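Local coordinates for protein putative endo-1,4-beta-xylanase (Bacteroides thetaiotaomicron VPI-5482, PDB 5MSX) that is probably an arabinofuranosidase of glycoside hydrolase family 43 that takes part in breakdown of the plant pectin rhamnogalacturonan II, at residues F357-A369 / K445-N457. Residues are numbered along the deposited sequence; the frame is centred on the assembly and turned at random.
Sequences FAVDGANGSRWMA and KILKGVPGIWEWN. With CA (calcium ion), chain T.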
loop_
_atom_site.group_PDB
_atom_site.type_symbol
_atom_site.label_atom_id
_atom_site.label_comp_id
_atom_site.label_asym_id
_atom_site.label_seq_id
_atom_site.Cartn_x
_atom_site.Cartn_y
_atom_site.Cartn_z
ATOM N N PHE C 357 -39.943 17.563 -24.876
ATOM C CA PHE C 357 -38.685 17.531 -24.098
ATOM C C PHE C 357 -38.278 16.101 -23.652
ATOM O O PHE C 357 -37.103 15.855 -23.427
ATOM C CB PHE C 357 -38.716 18.504 -22.898
ATOM C CG PHE C 357 -38.643 19.995 -23.264
ATOM C CD1 PHE C 357 -38.334 20.451 -24.555
ATOM C CD2 PHE C 357 -38.827 20.955 -22.258
ATOM C CE1 PHE C 357 -38.244 21.805 -24.835
ATOM C CE2 PHE C 357 -38.730 22.314 -22.535
ATOM C CZ PHE C 357 -38.442 22.739 -23.821
ATOM N N ALA C 358 -39.228 15.169 -23.526
ATOM C CA ALA C 358 -38.878 13.746 -23.267
ATOM C C ALA C 358 -38.059 13.069 -24.396
ATOM O O ALA C 358 -37.352 12.081 -24.139
ATOM C CB ALA C 358 -40.127 12.946 -22.971
ATOM N N VAL C 359 -38.148 13.581 -25.634
ATOM C CA VAL C 359 -37.560 12.896 -26.820
ATOM C C VAL C 359 -36.743 13.798 -27.729
ATOM O O VAL C 359 -36.552 13.478 -28.906
ATOM C CB VAL C 359 -38.657 12.211 -27.673
ATOM C CG1 VAL C 359 -39.428 11.216 -26.818
ATOM C CG2 VAL C 359 -39.613 13.235 -28.288
ATOM N N ASP C 360 -36.269 14.926 -27.199
ATOM C CA ASP C 360 -35.486 15.869 -27.987
ATOM C C ASP C 360 -33.991 15.556 -28.068
ATOM O O ASP C 360 -33.283 16.218 -28.817
ATOM C CB ASP C 360 -35.702 17.322 -27.505
ATOM C CG ASP C 360 -35.317 17.553 -26.033
ATOM O OD1 ASP C 360 -34.965 16.600 -25.276
ATOM O OD2 ASP C 360 -35.435 18.716 -25.587
ATOM N N GLY C 361 -33.494 14.570 -27.333
ATOM C CA GLY C 361 -32.036 14.307 -27.306
ATOM C C GLY C 361 -31.200 15.307 -26.461
ATOM O O GLY C 361 -29.981 15.308 -26.555
ATOM N N ALA C 362 -31.836 16.128 -25.624
ATOM C CA ALA C 362 -31.100 17.039 -24.710
ATOM C C ALA C 362 -31.317 16.637 -23.256
ATOM O O ALA C 362 -32.442 16.536 -22.786
ATOM C CB ALA C 362 -31.551 18.465 -24.942
ATOM N N ASN C 363 -30.234 16.405 -22.528
ATOM C CA ASN C 363 -30.308 16.076 -21.109
ATOM C C ASN C 363 -30.643 17.247 -20.196
ATOM O O ASN C 363 -30.877 17.021 -19.013
ATOM C CB ASN C 363 -29.000 15.462 -20.637
ATOM C CG ASN C 363 -28.765 14.084 -21.206
ATOM O OD1 ASN C 363 -29.681 13.440 -21.642
ATOM N ND2 ASN C 363 -27.526 13.628 -21.181
ATOM N N GLY C 364 -30.640 18.474 -20.720
ATOM C CA GLY C 364 -31.061 19.640 -19.973
ATOM C C GLY C 364 -32.557 19.879 -19.941
ATOM O O GLY C 364 -33.021 20.691 -19.154
ATOM N N SER C 365 -33.315 19.178 -20.795
ATOM C CA SER C 365 -34.758 19.346 -20.831
ATOM C C SER C 365 -35.527 18.097 -20.412
ATOM O O SER C 365 -35.077 16.961 -20.633
ATOM C CB SER C 365 -35.182 19.738 -22.223
ATOM O OG SER C 365 -34.927 18.714 -23.156
ATOM N N ARG C 366 -36.706 18.320 -19.839
ATOM C CA ARG C 366 -37.546 17.248 -19.351
ATOM C C ARG C 366 -39.027 17.567 -19.515
ATOM O O ARG C 366 -39.448 18.732 -19.374
ATOM C CB ARG C 366 -37.273 17.015 -17.856
ATOM C CG ARG C 366 -37.211 18.313 -17.083
ATOM C CD ARG C 366 -36.934 18.088 -15.630
ATOM N NE ARG C 366 -36.848 19.383 -14.995
ATOM C CZ ARG C 366 -36.982 19.613 -13.704
ATOM N NH1 ARG C 366 -37.170 18.623 -12.862
ATOM N NH2 ARG C 366 -36.907 20.849 -13.261
ATOM N N TRP C 367 -39.806 16.515 -19.779
ATOM C CA TRP C 367 -41.262 16.533 -19.523
ATOM C C TRP C 367 -41.461 16.383 -18.043
ATOM O O TRP C 367 -40.730 15.629 -17.395
ATOM C CB TRP C 367 -41.988 15.400 -20.254
ATOM C CG TRP C 367 -43.406 15.149 -19.784
ATOM C CD1 TRP C 367 -44.473 15.986 -19.920
ATOM C CD2 TRP C 367 -43.893 13.991 -19.101
ATOM N NE1 TRP C 367 -45.597 15.430 -19.363
ATOM C CE2 TRP C 367 -45.282 14.198 -18.869
ATOM C CE3 TRP C 367 -43.307 12.777 -18.693
ATOM C CZ2 TRP C 367 -46.098 13.245 -18.218
ATOM C CZ3 TRP C 367 -44.127 11.813 -18.023
ATOM C CH2 TRP C 367 -45.508 12.070 -17.793
ATOM N N MET C 368 -42.433 17.103 -17.498
ATOM C CA MET C 368 -42.932 16.869 -16.155
ATOM C C MET C 368 -44.460 16.951 -16.159
ATOM O O MET C 368 -45.042 17.914 -16.686
ATOM C CB MET C 368 -42.388 17.904 -15.168
ATOM C CG MET C 368 -40.879 17.842 -14.935
ATOM S SD MET C 368 -40.429 16.477 -13.867
ATOM C CE MET C 368 -41.075 16.988 -12.290
ATOM N N ALA C 369 -45.104 15.940 -15.575
ATOM C CA ALA C 369 -46.546 15.961 -15.319
ATOM C C ALA C 369 -46.886 17.061 -14.310
ATOM O O ALA C 369 -46.044 17.414 -13.449
ATOM C CB ALA C 369 -47.001 14.607 -14.777
ATOM N N LYS C 445 -46.967 4.475 -18.092
ATOM C CA LYS C 445 -47.735 5.004 -16.973
ATOM C C LYS C 445 -46.841 4.919 -15.756
ATOM O O LYS C 445 -46.272 3.878 -15.499
ATOM C CB LYS C 445 -49.018 4.192 -16.719
ATOM C CG LYS C 445 -49.999 4.134 -17.883
ATOM C CD LYS C 445 -51.365 3.591 -17.443
ATOM C CE LYS C 445 -51.375 2.071 -17.394
ATOM N NZ LYS C 445 -52.419 1.531 -16.476
ATOM N N ILE C 446 -46.748 5.993 -14.990
ATOM C CA ILE C 446 -45.852 6.039 -13.858
ATOM C C ILE C 446 -46.657 5.755 -12.602
ATOM O O ILE C 446 -47.626 6.445 -12.313
ATOM C CB ILE C 446 -45.101 7.393 -13.782
ATOM C CG1 ILE C 446 -44.343 7.627 -15.093
ATOM C CG2 ILE C 446 -44.132 7.410 -12.599
ATOM C CD1 ILE C 446 -43.614 8.947 -15.202
ATOM N N LEU C 447 -46.218 4.747 -11.850
ATOM C CA LEU C 447 -46.915 4.261 -10.665
ATOM C C LEU C 447 -46.301 4.768 -9.378
ATOM O O LEU C 447 -47.032 5.096 -8.450
ATOM C CB LEU C 447 -46.935 2.733 -10.680
ATOM C CG LEU C 447 -47.714 2.085 -11.845
ATOM C CD1 LEU C 447 -47.309 0.621 -12.028
ATOM C CD2 LEU C 447 -49.215 2.221 -11.620
ATOM N N LYS C 448 -44.967 4.817 -9.316
ATOM C CA LYS C 448 -44.246 5.474 -8.225
ATOM C C LYS C 448 -43.008 6.204 -8.767
ATOM O O LYS C 448 -42.513 5.902 -9.856
ATOM C CB LYS C 448 -43.856 4.454 -7.164
ATOM N N GLY C 449 -42.524 7.168 -7.991
ATOM C CA GLY C 449 -41.410 8.039 -8.372
ATOM C C GLY C 449 -41.878 9.337 -9.012
ATOM O O GLY C 449 -43.048 9.500 -9.354
ATOM N N VAL C 450 -40.948 10.270 -9.186
ATOM C CA VAL C 450 -41.274 11.571 -9.765
ATOM C C VAL C 450 -41.760 11.395 -11.196
ATOM O O VAL C 450 -41.102 10.738 -11.985
ATOM C CB VAL C 450 -40.092 12.540 -9.674
ATOM C CG1 VAL C 450 -40.312 13.784 -10.528
ATOM C CG2 VAL C 450 -39.871 12.889 -8.224
ATOM N N PRO C 451 -42.949 11.957 -11.517
ATOM C CA PRO C 451 -43.543 11.707 -12.822
ATOM C C PRO C 451 -42.987 12.621 -13.941
ATOM O O PRO C 451 -43.655 13.567 -14.374
ATOM C CB PRO C 451 -45.045 11.932 -12.555
ATOM C CG PRO C 451 -45.074 12.980 -11.495
ATOM C CD PRO C 451 -43.867 12.701 -10.627
ATOM N N GLY C 452 -41.768 12.322 -14.404
ATOM C CA GLY C 452 -41.118 13.103 -15.434
ATOM C C GLY C 452 -39.999 12.367 -16.115
ATOM O O GLY C 452 -39.471 11.410 -15.562
ATOM N N ILE C 453 -39.647 12.818 -17.316
ATOM C CA ILE C 453 -38.669 12.165 -18.160
ATOM C C ILE C 453 -37.727 13.205 -18.808
ATOM O O ILE C 453 -38.186 14.122 -19.546
ATOM C CB ILE C 453 -39.371 11.360 -19.290
ATOM C CG1 ILE C 453 -40.336 10.307 -18.715
ATOM C CG2 ILE C 453 -38.344 10.678 -20.177
ATOM C CD1 ILE C 453 -40.968 9.415 -19.775
ATOM N N TRP C 454 -36.420 13.040 -18.546
ATOM C CA TRP C 454 -35.347 13.741 -19.289
ATOM C C TRP C 454 -35.200 13.259 -20.736
ATOM O O TRP C 454 -35.139 14.062 -21.674
ATOM C CB TRP C 454 -33.992 13.544 -18.590
ATOM C CG TRP C 454 -33.854 14.096 -17.216
ATOM C CD1 TRP C 454 -33.840 13.396 -16.061
ATOM C CD2 TRP C 454 -33.684 15.477 -16.857
ATOM N NE1 TRP C 454 -33.665 14.240 -14.990
ATOM C CE2 TRP C 454 -33.590 15.529 -15.447
ATOM C CE3 TRP C 454 -33.633 16.677 -17.589
ATOM C CZ2 TRP C 454 -33.434 16.737 -14.746
ATOM C CZ3 TRP C 454 -33.492 17.861 -16.910
ATOM C CH2 TRP C 454 -33.365 17.887 -15.500
ATOM N N GLU C 455 -35.102 11.943 -20.917
ATOM C CA GLU C 455 -34.881 11.343 -22.244
ATOM C C GLU C 455 -35.538 9.979 -22.343
ATOM O O GLU C 455 -35.477 9.192 -21.401
ATOM C CB GLU C 455 -33.381 11.205 -22.598
ATOM C CG GLU C 455 -32.728 12.469 -23.167
ATOM C CD GLU C 455 -33.493 13.026 -24.370
ATOM O OE1 GLU C 455 -33.699 12.264 -25.337
ATOM O OE2 GLU C 455 -33.929 14.205 -24.345
ATOM N N TRP C 456 -36.149 9.707 -23.495
ATOM C CA TRP C 456 -36.818 8.435 -23.746
ATOM C C TRP C 456 -36.379 8.022 -25.125
ATOM O O TRP C 456 -36.774 8.626 -26.125
ATOM C CB TRP C 456 -38.336 8.574 -23.641
ATOM C CG TRP C 456 -39.158 7.316 -23.878
ATOM C CD1 TRP C 456 -38.719 6.018 -23.874
ATOM C CD2 TRP C 456 -40.573 7.255 -24.121
ATOM N NE1 TRP C 456 -39.767 5.158 -24.134
ATOM C CE2 TRP C 456 -40.915 5.892 -24.282
ATOM C CE3 TRP C 456 -41.582 8.221 -24.237
ATOM C CZ2 TRP C 456 -42.232 5.470 -24.532
ATOM C CZ3 TRP C 456 -42.886 7.803 -24.484
ATOM C CH2 TRP C 456 -43.198 6.437 -24.634
ATOM N N ASN C 457 -35.510 7.023 -25.163
ATOM C CA ASN C 457 -34.911 6.568 -26.423
ATOM C C ASN C 457 -35.539 5.239 -26.805
ATOM O O ASN C 457 -35.663 4.333 -25.967
ATOM C CB ASN C 457 -33.403 6.410 -26.278
ATOM C CG ASN C 457 -32.708 7.724 -25.963
ATOM O OD1 ASN C 457 -33.119 8.781 -26.392
ATOM N ND2 ASN C 457 -31.660 7.645 -25.201
HETATM CA CA CA T . -34.851 16.128 -22.899
#
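Phe357 and Trp454 meet at a calcium ion: each lends its carbonyl oxygen, with Phe357 O 2.3 Å from the metal. The following carbonyl, Ala358 O, receives a weak bond from Trp456 N, while the Ala358 methyl packs on Ile453 CG2. Asp360 then turns its carboxylate inward, CG lying between its backbone N and carbonyl carbon (chi1 59°), and brings OD1 to the ion. OD1 also accepts from Ala362 N, above the carboxylate plane, which defines an Asx turn. Across from it, the nearly coplanar carboxylate of Glu455 binds calcium through OE2 (2.6 Å), and OE1 takes a weak bond from Gly361 N. Ala362 O and both Ser365 O and OG bring the metal's protein ligands to seven oxygen atoms. Arg366 runs extended over one face of Trp454, its CD 3.7 Å from the centroid of the six-membered ring and 18° off the normal, a CH-pi contact; its NE continues to a salt bridge with Glu351. An alanine in place of Trp454 would probably leave the CG-CD part of Arg366 without the ring face it lies on, with the Glu351 salt bridge still holding NE. Beyond the site, Trp367 and Ile453 form an antiparallel hydrogen-bonded pair (Trp367 N to Ile453 O, 2.9 Å), and Ile453 CG1 meets the edge of the Trp367 indole, near its plane. Met368 CE reaches Val450 CG1, and Ala369 N donates to Pro451 O almost straight, with an N-H...O angle of 169°. This calcium-binding loop and the C-terminal strand belong to the F5/8 type C (discoidin-like) beta-sandwich; the calcium is probably structural, as in many bacterial carbohydrate-binding relatives of the CBM32 type.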